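PDB 4ECG: putative iron-regulated protein A from Parabacteroides distasonis ATCC 8503, which is probably a cell-surface metalloprotein of the imelysin family that binds calcium and may act as a metallopeptidase, though its function is unproven. Local coordinates for residues Asp79-Arg82 / Ala83-Pro87; Phe148-Ala151 / Glu152-Phe156; Ser167-Ala170 / Lys171-Glu175; Lys178-Ser181 / Glu182-Ser186. One frame throughout, in Å; residues are numbered along the deposited sequence.

Contact 1 of 4, residues Asp79-Arg82 / Ala83-Pro87; sequences DAWR and AVRVP
Trp81 and Arg85 sit one turn apart on helix 71-89, a long helix of the mainly helical imelysin fold, and run out side by side in the same direction. The indole meets the arginine through its six-membered ring: CH2 of Trp81 is 3.5 Å from CD of Arg85, while CZ2 and CZ3 of Trp81 are each 3.9 Å from it. The guanidinium plane lies within 9° of the indole plane, but the apolar CD, not the charged end, makes the closest approach. Both side chains leave CB with CG opposite the backbone N, and the arginine stays stretched from CG to NE, which carries its charge beyond the ring. There NH1 of Arg85 forms a salt bridge with the calcium ligand Asp109, and NE forms another with Asp287. An arginine suits this place because its long aliphatic stem can lie against an aromatic ring while its flat head pairs with two acids, one the calcium ligand. Underneath, ordinary helical bonds set the spacing of the pair. Farther along, they weaken towards Pro87, whose N has no hydrogen to give, and the helix is kinked there. The last of them, from Val86 N to Arg82 O, is weak, at 3.3 Å.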
loop_
_atom_site.group_PDB
_atom_site.type_symbol
_atom_site.label_atom_id
_atom_site.label_comp_id
_atom_site.label_asym_id
_atom_site.label_seq_id
_atom_site.Cartn_x
_atom_site.Cartn_y
_atom_site.Cartn_z
ATOM N N ASP A 79 16.062 -8.563 -3.532
ATOM C CA ASP A 79 15.810 -7.477 -4.485
ATOM C C ASP A 79 14.383 -7.628 -5.049
ATOM O O ASP A 79 13.610 -6.653 -5.124
ATOM C CB ASP A 79 16.798 -7.514 -5.670
ATOM C CG ASP A 79 18.274 -7.116 -5.286
ATOM O OD1 ASP A 79 18.481 -6.620 -4.161
ATOM O OD2 ASP A 79 19.209 -7.284 -6.148
ATOM N N ALA A 80 14.044 -8.840 -5.470
ATOM C CA ALA A 80 12.731 -9.111 -6.054
ATOM C C ALA A 80 11.585 -8.807 -5.031
ATOM O O ALA A 80 10.538 -8.308 -5.394
ATOM C CB ALA A 80 12.671 -10.543 -6.614
ATOM N N TRP A 81 11.820 -9.041 -3.754
ATOM C CA TRP A 81 10.832 -8.750 -2.698
ATOM C C TRP A 81 10.557 -7.275 -2.662
ATOM O O TRP A 81 9.376 -6.835 -2.681
ATOM C CB TRP A 81 11.359 -9.245 -1.335
ATOM C CG TRP A 81 10.438 -9.014 -0.180
ATOM C CD1 TRP A 81 9.470 -9.875 0.316
ATOM C CD2 TRP A 81 10.304 -7.795 0.628
ATOM N NE1 TRP A 81 8.791 -9.291 1.350
ATOM C CE2 TRP A 81 9.249 -8.051 1.581
ATOM C CE3 TRP A 81 10.942 -6.573 0.654
ATOM C CZ2 TRP A 81 8.861 -7.110 2.509
ATOM C CZ3 TRP A 81 10.551 -5.624 1.603
ATOM C CH2 TRP A 81 9.529 -5.887 2.500
ATOM N N ARG A 82 11.628 -6.475 -2.619
ATOM C CA ARG A 82 11.505 -4.994 -2.687
ATOM C C ARG A 82 10.805 -4.471 -3.947
ATOM O O ARG A 82 10.033 -3.513 -3.890
ATOM C CB ARG A 82 12.864 -4.304 -2.597
ATOM C CG ARG A 82 13.609 -4.510 -1.286
ATOM C CD ARG A 82 14.859 -3.639 -1.280
ATOM N NE ARG A 82 15.846 -4.014 -0.244
ATOM C CZ ARG A 82 15.796 -3.673 1.052
ATOM N NH1 ARG A 82 14.774 -2.992 1.541
ATOM N NH2 ARG A 82 16.778 -4.013 1.880
ATOM N N ALA A 83 11.124 -5.067 -5.081
ATOM C CA ALA A 83 10.602 -4.620 -6.371
ATOM C C ALA A 83 9.089 -4.926 -6.509
ATOM O O ALA A 83 8.363 -4.116 -7.024
ATOM C CB ALA A 83 11.406 -5.226 -7.521
ATOM N N VAL A 84 8.613 -6.079 -6.030
ATOM C CA VAL A 84 7.165 -6.355 -6.054
ATOM C C VAL A 84 6.440 -5.466 -5.061
ATOM O O VAL A 84 5.266 -5.129 -5.238
ATOM C CB VAL A 84 6.784 -7.875 -5.885
ATOM C CG1 VAL A 84 6.988 -8.418 -4.484
ATOM C CG2 VAL A 84 5.357 -8.065 -6.285
ATOM N N ARG A 85 7.144 -5.063 -4.015
ATOM C CA ARG A 85 6.542 -4.215 -3.033
ATOM C C ARG A 85 6.269 -2.777 -3.508
ATOM O O ARG A 85 5.426 -2.117 -2.940
ATOM C CB ARG A 85 7.394 -4.198 -1.764
ATOM C CG ARG A 85 6.627 -3.599 -0.598
ATOM C CD ARG A 85 7.140 -4.032 0.737
ATOM N NE ARG A 85 6.366 -3.403 1.798
ATOM C CZ ARG A 85 5.267 -3.905 2.347
ATOM N NH1 ARG A 85 4.770 -5.064 1.988
ATOM N NH2 ARG A 85 4.668 -3.227 3.287
ATOM N N VAL A 86 6.999 -2.303 -4.523
ATOM C CA VAL A 86 6.790 -0.943 -5.058
ATOM C C VAL A 86 5.352 -0.835 -5.541
ATOM O O VAL A 86 4.601 -0.028 -5.010
ATOM C CB VAL A 86 7.852 -0.498 -6.074
ATOM C CG1 VAL A 86 7.506 0.873 -6.699
ATOM C CG2 VAL A 86 9.254 -0.457 -5.413
ATOM N N PRO A 87 4.926 -1.705 -6.457
ATOM C CA PRO A 87 3.573 -1.497 -6.993
ATOM C C PRO A 87 2.475 -1.797 -6.004
ATOM O O PRO A 87 1.416 -1.185 -6.056
ATOM C CB PRO A 87 3.504 -2.424 -8.222
ATOM C CG PRO A 87 4.597 -3.380 -8.029
ATOM C CD PRO A 87 5.681 -2.649 -7.261
#

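Contact 2 of 4, residues Phe148-Ala151 / Glu152-Phe156; sequences FHTA and EKMLF
Glu152 OE1 takes the N-H of His149 ND1 at 2.8 Å, in a bond that is almost straight (171°) and lies in the plane of the imidazole. Measured against the carboxylate, the donor comes on the syn side but 33° out of the plane, so the two flat groups are twisted against each other. Glu152 extends fully from a CG opposite its own N (chi1 -167°), bringing its acid alongside the ring three residues earlier. The other oxygen, OE2, is bonded to Ser281 OG. With ND1 acting as donor, NE2 of His149 is turned to Glu277, an acid of the calcium-binding region. Lys153 keeps only its CB near the preceding turn, 3.5 Å from His149 O, and its long chain leads away from the helix, as fits the exposed residue of this otherwise buried segment. His149 and Glu152 supply the H and the E of GxHxxE, the signature motif of imelysin-like proteins; spaced i to i+3, they come to one side of helix 147-155, consistent with a metal-site role in the family. At Met154, a selenomethionine, the side chain runs beside Thr150: CE lies 3.8 Å from Thr150 CG2, and CG lies 3.4 Å from Thr150 O. Its long apolar chain packs on Tyr176 of helix 171-196. Leu155 lays CG against Ala151 O at 3.3 Å, while its N gives that same oxygen a 2.9 Å hydrogen bond. Phe156 leaves helical geometry for a short strand, and its ring meets Trp81 edge-to-face.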
loop_
_atom_site.group_PDB
_atom_site.type_symbol
_atom_site.label_atom_id
_atom_site.label_comp_id
_atom_site.label_asym_id
_atom_site.label_seq_id
_atom_site.Cartn_x
_atom_site.Cartn_y
_atom_site.Cartn_z
ATOM N N PHE A 148 3.799 -10.607 3.042
ATOM C CA PHE A 148 5.075 -9.914 2.762
ATOM C C PHE A 148 6.043 -9.915 3.956
ATOM O O PHE A 148 7.239 -10.094 3.806
ATOM C CB PHE A 148 4.845 -8.452 2.431
ATOM C CG PHE A 148 4.606 -8.156 0.989
ATOM C CD1 PHE A 148 5.653 -7.907 0.156
ATOM C CD2 PHE A 148 3.320 -8.008 0.512
ATOM C CE1 PHE A 148 5.446 -7.563 -1.148
ATOM C CE2 PHE A 148 3.092 -7.665 -0.792
ATOM C CZ PHE A 148 4.172 -7.450 -1.624
ATOM N N HIS A 149 5.505 -9.737 5.135
ATOM C CA HIS A 149 6.380 -9.553 6.292
ATOM C C HIS A 149 6.902 -10.835 6.876
ATOM O O HIS A 149 7.944 -10.830 7.522
ATOM C CB HIS A 149 5.712 -8.656 7.334
ATOM C CG HIS A 149 5.400 -7.266 6.803
ATOM N ND1 HIS A 149 6.361 -6.425 6.360
ATOM C CD2 HIS A 149 4.198 -6.631 6.586
ATOM C CE1 HIS A 149 5.796 -5.312 5.911
ATOM N NE2 HIS A 149 4.465 -5.429 6.055
ATOM N N THR A 150 6.225 -11.954 6.634
ATOM C CA THR A 150 6.745 -13.224 7.110
ATOM C C THR A 150 7.935 -13.596 6.183
ATOM O O THR A 150 8.980 -13.999 6.670
ATOM C CB THR A 150 5.669 -14.344 7.178
ATOM O OG1 THR A 150 4.660 -13.975 8.106
ATOM C CG2 THR A 150 6.268 -15.683 7.615
ATOM N N ALA A 151 7.759 -13.472 4.873
ATOM C CA ALA A 151 8.837 -13.648 3.886
ATOM C C ALA A 151 10.027 -12.701 4.244
ATOM O O ALA A 151 11.150 -13.136 4.342
ATOM C CB ALA A 151 8.298 -13.391 2.462
ATOM N N GLU A 152 9.724 -11.447 4.554
ATOM C CA GLU A 152 10.716 -10.416 4.878
ATOM C C GLU A 152 11.561 -10.853 6.031
ATOM O O GLU A 152 12.802 -10.720 6.004
ATOM C CB GLU A 152 9.990 -9.107 5.264
ATOM C CG GLU A 152 10.867 -7.860 5.322
ATOM C CD GLU A 152 10.239 -6.676 6.048
ATOM O OE1 GLU A 152 9.088 -6.777 6.605
ATOM O OE2 GLU A 152 10.948 -5.654 6.085
ATOM N N LYS A 153 10.877 -11.363 7.061
ATOM C CA LYS A 153 11.516 -11.696 8.318
ATOM C C LYS A 153 12.510 -12.821 8.100
ATOM O O LYS A 153 13.519 -12.844 8.766
ATOM C CB LYS A 153 10.516 -12.130 9.423
ATOM C CG LYS A 153 11.163 -12.077 10.815
ATOM C CD LYS A 153 10.228 -12.508 11.967
ATOM C CE LYS A 153 10.874 -12.420 13.364
ATOM N NZ LYS A 153 11.973 -13.414 13.602
HETATM N N MSE A 154 12.222 -13.703 7.148
HETATM C CA MSE A 154 13.078 -14.835 6.799
HETATM C C MSE A 154 14.156 -14.493 5.761
HETATM O O MSE A 154 15.137 -15.207 5.682
HETATM C CB MSE A 154 12.230 -15.989 6.267
HETATM C CG MSE A 154 11.201 -16.524 7.246
HETATM SE SE MSE A 154 9.917 -17.796 6.471
HETATM C CE MSE A 154 9.081 -18.243 8.135
ATOM N N LEU A 155 13.970 -13.443 4.959
ATOM C CA LEU A 155 14.936 -13.103 3.908
ATOM C C LEU A 155 16.019 -12.081 4.340
ATOM O O LEU A 155 17.109 -12.019 3.761
ATOM C CB LEU A 155 14.188 -12.538 2.700
ATOM C CG LEU A 155 13.387 -13.523 1.891
ATOM C CD1 LEU A 155 12.553 -12.750 0.862
ATOM C CD2 LEU A 155 14.285 -14.569 1.224
ATOM N N PHE A 156 15.684 -11.294 5.341
ATOM C CA PHE A 156 16.385 -10.080 5.694
ATOM C C PHE A 156 16.771 -10.060 7.185
ATOM O O PHE A 156 16.054 -10.569 8.028
ATOM C CB PHE A 156 15.485 -8.836 5.452
ATOM C CG PHE A 156 15.241 -8.502 4.020
ATOM C CD1 PHE A 156 16.193 -7.762 3.278
ATOM C CD2 PHE A 156 14.063 -8.845 3.400
ATOM C CE1 PHE A 156 15.960 -7.430 1.963
ATOM C CE2 PHE A 156 13.825 -8.499 2.072
ATOM C CZ PHE A 156 14.779 -7.815 1.357
#

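Contact 3 of 4, residues Ser167-Ala170 / Lys171-Glu175; sequences SPFA and KNELE
Phe169, coming off the loop that follows strand 160-161, lays its ring against Leu174 and Glu173 in the first turn of helix 171-196. CD2 of Leu174 sits over one face, 3.7 Å from the centroid of the Phe169 ring and 18° off its normal, which makes a CH-pi contact. It lies towards the rim of the ring, closest to CD1 of Phe169 at 3.5 Å. The leucine brings this methyl there by setting CG opposite its carbonyl carbon (chi1 -76°), and the two side chains cross at about a right angle. Glu173 approaches the same ring obliquely, with CD 3.8 Å from Phe169 CD1. This is a hydrophobic staple: the residue before the N-cap packs on the fifth residue after itself, and an aromatic ring with a branched aliphatic partner serves the purpose well. At Ala170, the N-cap, the backbone N donates to Glu173 OE1 at 3.1 Å and 163°, meeting that oxygen from the anti side of the carboxylate. That is one half of a capping box; alanine has no hydroxyl to return the other half to the backbone N of Glu173. Its methyl instead packs on Ile122 of helix 115-124 and on CB of Glu173, 4.0 Å away. Ala170 O opens the helical bonding, receiving the N of Leu174 at 3.1 Å. Glutamate fits the third helical position because it is long enough to turn back, and its second oxygen, OE2, is held in a salt bridge by Arg162, which also makes a cation-pi contact with Phe169.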
loop_
_atom_site.group_PDB
_atom_site.type_symbol
_atom_site.label_atom_id
_atom_site.label_comp_id
_atom_site.label_asym_id
_atom_site.label_seq_id
_atom_site.Cartn_x
_atom_site.Cartn_y
_atom_site.Cartn_z
ATOM N N SER A 167 22.945 -16.765 10.678
ATOM C CA SER A 167 21.572 -17.103 11.136
ATOM C C SER A 167 20.993 -18.184 10.237
ATOM O O SER A 167 20.199 -17.916 9.352
ATOM C CB SER A 167 20.654 -15.852 11.189
ATOM O OG SER A 167 21.314 -14.691 10.672
ATOM N N PRO A 168 21.412 -19.418 10.446
ATOM C CA PRO A 168 21.069 -20.432 9.447
ATOM C C PRO A 168 19.592 -20.789 9.373
ATOM O O PRO A 168 18.916 -20.864 10.365
ATOM C CB PRO A 168 21.874 -21.652 9.909
ATOM C CG PRO A 168 22.254 -21.392 11.335
ATOM C CD PRO A 168 22.420 -19.903 11.405
ATOM N N PHE A 169 19.113 -21.043 8.179
ATOM C CA PHE A 169 17.726 -21.518 7.978
ATOM C C PHE A 169 17.480 -22.867 8.607
ATOM O O PHE A 169 18.332 -23.751 8.477
ATOM C CB PHE A 169 17.442 -21.651 6.468
ATOM C CG PHE A 169 16.864 -20.419 5.815
ATOM C CD1 PHE A 169 15.503 -20.203 5.825
ATOM C CD2 PHE A 169 17.665 -19.525 5.164
ATOM C CE1 PHE A 169 14.954 -19.093 5.217
ATOM C CE2 PHE A 169 17.131 -18.404 4.547
ATOM C CZ PHE A 169 15.773 -18.185 4.576
ATOM N N ALA A 170 16.324 -23.047 9.253
ATOM C CA ALA A 170 15.778 -24.387 9.498
ATOM C C ALA A 170 15.135 -24.962 8.195
ATOM O O ALA A 170 14.534 -24.210 7.438
ATOM C CB ALA A 170 14.754 -24.358 10.639
ATOM N N LYS A 171 15.261 -26.281 7.953
ATOM C CA LYS A 171 14.685 -26.979 6.774
ATOM C C LYS A 171 13.183 -26.614 6.673
ATOM O O LYS A 171 12.684 -26.341 5.601
ATOM C CB LYS A 171 14.855 -28.540 6.879
ATOM C CG LYS A 171 15.245 -29.416 5.629
ATOM C CD LYS A 171 14.767 -30.945 5.724
ATOM C CE LYS A 171 15.658 -32.128 5.148
ATOM N NZ LYS A 171 16.566 -33.079 5.990
ATOM N N ASN A 172 12.463 -26.642 7.802
ATOM C CA ASN A 172 11.045 -26.304 7.814
ATOM C C ASN A 172 10.804 -24.839 7.450
ATOM O O ASN A 172 9.808 -24.512 6.842
ATOM C CB ASN A 172 10.388 -26.590 9.157
ATOM C CG ASN A 172 10.084 -28.055 9.375
ATOM O OD1 ASN A 172 10.207 -28.843 8.464
ATOM N ND2 ASN A 172 9.679 -28.423 10.614
ATOM N N GLU A 173 11.719 -23.964 7.836
ATOM C CA GLU A 173 11.571 -22.545 7.609
ATOM C C GLU A 173 11.680 -22.255 6.127
ATOM O O GLU A 173 11.027 -21.355 5.654
ATOM C CB GLU A 173 12.652 -21.838 8.375
ATOM C CG GLU A 173 12.621 -20.333 8.318
ATOM C CD GLU A 173 13.753 -19.716 9.114
ATOM O OE1 GLU A 173 14.596 -20.483 9.644
ATOM O OE2 GLU A 173 13.770 -18.465 9.232
ATOM N N LEU A 174 12.467 -23.044 5.391
ATOM C CA LEU A 174 12.578 -22.908 3.941
ATOM C C LEU A 174 11.276 -23.295 3.268
ATOM O O LEU A 174 10.788 -22.600 2.364
ATOM C CB LEU A 174 13.715 -23.772 3.377
ATOM C CG LEU A 174 15.110 -23.159 3.645
ATOM C CD1 LEU A 174 16.167 -24.235 3.489
ATOM C CD2 LEU A 174 15.425 -21.948 2.756
ATOM N N GLU A 175 10.705 -24.409 3.682
ATOM C CA GLU A 175 9.425 -24.782 3.130
ATOM C C GLU A 175 8.342 -23.708 3.487
ATOM O O GLU A 175 7.446 -23.380 2.683
ATOM C CB GLU A 175 9.050 -26.185 3.604
ATOM C CG GLU A 175 7.781 -26.689 2.952
ATOM C CD GLU A 175 7.857 -26.857 1.411
ATOM O OE1 GLU A 175 9.007 -27.072 0.871
ATOM O OE2 GLU A 175 6.745 -26.792 0.759
#

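Contact 4 of 4, residues Lys178-Ser181 / Glu182-Ser186; sequences KLVS and ERMLS
Val180 rests its CG1 beside the selenium of Met184, a selenomethionine one turn later, with SE 4.0 Å from CG1. The two side chains cross obliquely. Met184 starts with CG opposite its carbonyl carbon and bends at its last torsion (chi3 60°), leading CE away from the valine to Phe148 of helix 147-155. The helical bond beneath them runs from Met184 N to Val180 O, 2.8 Å, and CG of Met184 lies 3.5 Å from the same oxygen. On another side of the helix, Glu182 stretches back along the preceding turn: its OE1 is 3.8 Å from Leu179 CD2, and its OE2 is 3.8 Å from CG of Lys178. The lysine therefore offers its aliphatic stem rather than its charge, for NZ of Lys178 stays 5.7 Å from Glu182 OE2. Any attraction between them is probably weak, and each has a further long, weak ion pair, Lys178 with Glu175 and Glu182 with Lys59. These residues form about two and a half amphipathic turns in the middle of helix 171-196, packed on helix 147-155 by Val180 and Met184 and on helix 29-68 by residues such as Ser181 and Leu185. A small polar serine suits its buried place because its hydroxyl, set back beside its own N (chi1 -51°), can bond to Leu177 O within the helix and also to Tyr58 OH on helix 29-68. Arg183 has CB 3.5 Å from Leu179 O, then bends at chi2, leading its guanidinium away to a salt bridge with Asp187 and a hydrogen bond to Ser131 O.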
loop_
_atom_site.group_PDB
_atom_site.type_symbol
_atom_site.label_atom_id
_atom_site.label_comp_id
_atom_site.label_asym_id
_atom_site.label_seq_id
_atom_site.Cartn_x
_atom_site.Cartn_y
_atom_site.Cartn_z
ATOM N N LYS A 178 8.639 -20.871 1.093
ATOM C CA LYS A 178 8.064 -21.264 -0.196
ATOM C C LYS A 178 6.540 -21.144 -0.145
ATOM O O LYS A 178 5.933 -20.580 -1.059
ATOM C CB LYS A 178 8.430 -22.701 -0.527
ATOM C CG LYS A 178 8.098 -23.178 -1.940
ATOM C CD LYS A 178 8.132 -24.698 -2.089
ATOM C CE LYS A 178 9.411 -25.267 -2.710
ATOM N NZ LYS A 178 9.467 -26.784 -2.580
ATOM N N LEU A 179 5.922 -21.624 0.936
ATOM C CA LEU A 179 4.458 -21.618 1.021
ATOM C C LEU A 179 3.881 -20.199 1.109
ATOM O O LEU A 179 2.895 -19.885 0.455
ATOM C CB LEU A 179 3.966 -22.490 2.179
ATOM C CG LEU A 179 4.175 -23.979 1.936
ATOM C CD1 LEU A 179 4.067 -24.692 3.267
ATOM C CD2 LEU A 179 3.146 -24.487 0.921
ATOM N N VAL A 180 4.550 -19.361 1.902
ATOM C CA VAL A 180 4.212 -18.005 2.006
ATOM C C VAL A 180 4.280 -17.283 0.645
ATOM O O VAL A 180 3.352 -16.560 0.276
ATOM C CB VAL A 180 5.090 -17.367 3.075
ATOM C CG1 VAL A 180 5.099 -15.871 2.909
ATOM C CG2 VAL A 180 4.655 -17.873 4.487
ATOM N N SER A 181 5.345 -17.544 -0.115
ATOM C CA SER A 181 5.538 -16.940 -1.403
ATOM C C SER A 181 4.560 -17.495 -2.474
ATOM O O SER A 181 4.123 -16.722 -3.323
ATOM C CB SER A 181 6.978 -17.149 -1.867
ATOM O OG SER A 181 7.931 -16.756 -0.902
ATOM N N GLU A 182 4.193 -18.779 -2.418
ATOM C CA GLU A 182 3.092 -19.329 -3.269
ATOM C C GLU A 182 1.820 -18.537 -3.030
ATOM O O GLU A 182 1.086 -18.213 -3.932
ATOM C CB GLU A 182 2.753 -20.793 -2.936
ATOM C CG GLU A 182 3.550 -21.818 -3.716
ATOM C CD GLU A 182 3.515 -23.259 -3.144
ATOM O OE1 GLU A 182 2.431 -23.760 -2.699
ATOM O OE2 GLU A 182 4.601 -23.877 -3.187
ATOM N N ARG A 183 1.544 -18.276 -1.770
ATOM C CA ARG A 183 0.315 -17.650 -1.414
ATOM C C ARG A 183 0.378 -16.136 -1.752
ATOM O O ARG A 183 -0.636 -15.562 -2.143
ATOM C CB ARG A 183 -0.008 -17.918 0.063
ATOM C CG ARG A 183 -1.254 -17.173 0.555
ATOM C CD ARG A 183 -2.462 -17.612 -0.268
ATOM N NE ARG A 183 -3.751 -17.160 0.246
ATOM C CZ ARG A 183 -4.524 -17.841 1.110
ATOM N NH1 ARG A 183 -4.164 -18.979 1.618
ATOM N NH2 ARG A 183 -5.683 -17.351 1.488
HETATM N N MSE A 184 1.552 -15.504 -1.635
HETATM C CA MSE A 184 1.670 -14.118 -2.064
HETATM C C MSE A 184 1.281 -14.025 -3.567
HETATM O O MSE A 184 0.492 -13.155 -3.923
HETATM C CB MSE A 184 3.057 -13.510 -1.795
HETATM C CG MSE A 184 3.320 -13.151 -0.347
HETATM SE SE MSE A 184 5.174 -12.942 0.131
HETATM C CE MSE A 184 5.492 -11.534 -1.107
ATOM N N LEU A 185 1.800 -14.944 -4.393
ATOM C CA LEU A 185 1.527 -14.995 -5.855
ATOM C C LEU A 185 0.063 -15.234 -6.132
ATOM O O LEU A 185 -0.540 -14.574 -6.947
ATOM C CB LEU A 185 2.372 -16.086 -6.580
ATOM C CG LEU A 185 2.198 -16.212 -8.095
ATOM C CD1 LEU A 185 2.359 -14.852 -8.785
ATOM C CD2 LEU A 185 3.106 -17.304 -8.672
ATOM N N SER A 186 -0.503 -16.178 -5.425
ATOM C CA SER A 186 -1.894 -16.557 -5.611
ATOM C C SER A 186 -2.832 -15.339 -5.319
ATOM O O SER A 186 -3.775 -15.078 -6.083
ATOM C CB SER A 186 -2.196 -17.723 -4.663
ATOM O OG SER A 186 -3.529 -18.049 -4.743
#

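Contact 2 is the buried one, contacts 1 and 4 are partly buried, and contact 3 lies at the surface, its centre about 28 Å from that of the chain. Contacts 1 and 2 join through the hydrogen bond of Trp81 NE1 to Phe148 O, 3.0 Å, and through the cation-pi pairing of Arg85 with Phe148; both bring polar side chains, Arg85 and His149, to the calcium region. Contacts 3 and 4 share helix 171-196 but differ in kind: one caps its start, the other lies in mid-helix. Contact 2 touches both, through Met154 beside Phe169 and through Ala151 against Val180 and Met184, where the chemistry becomes purely apolar.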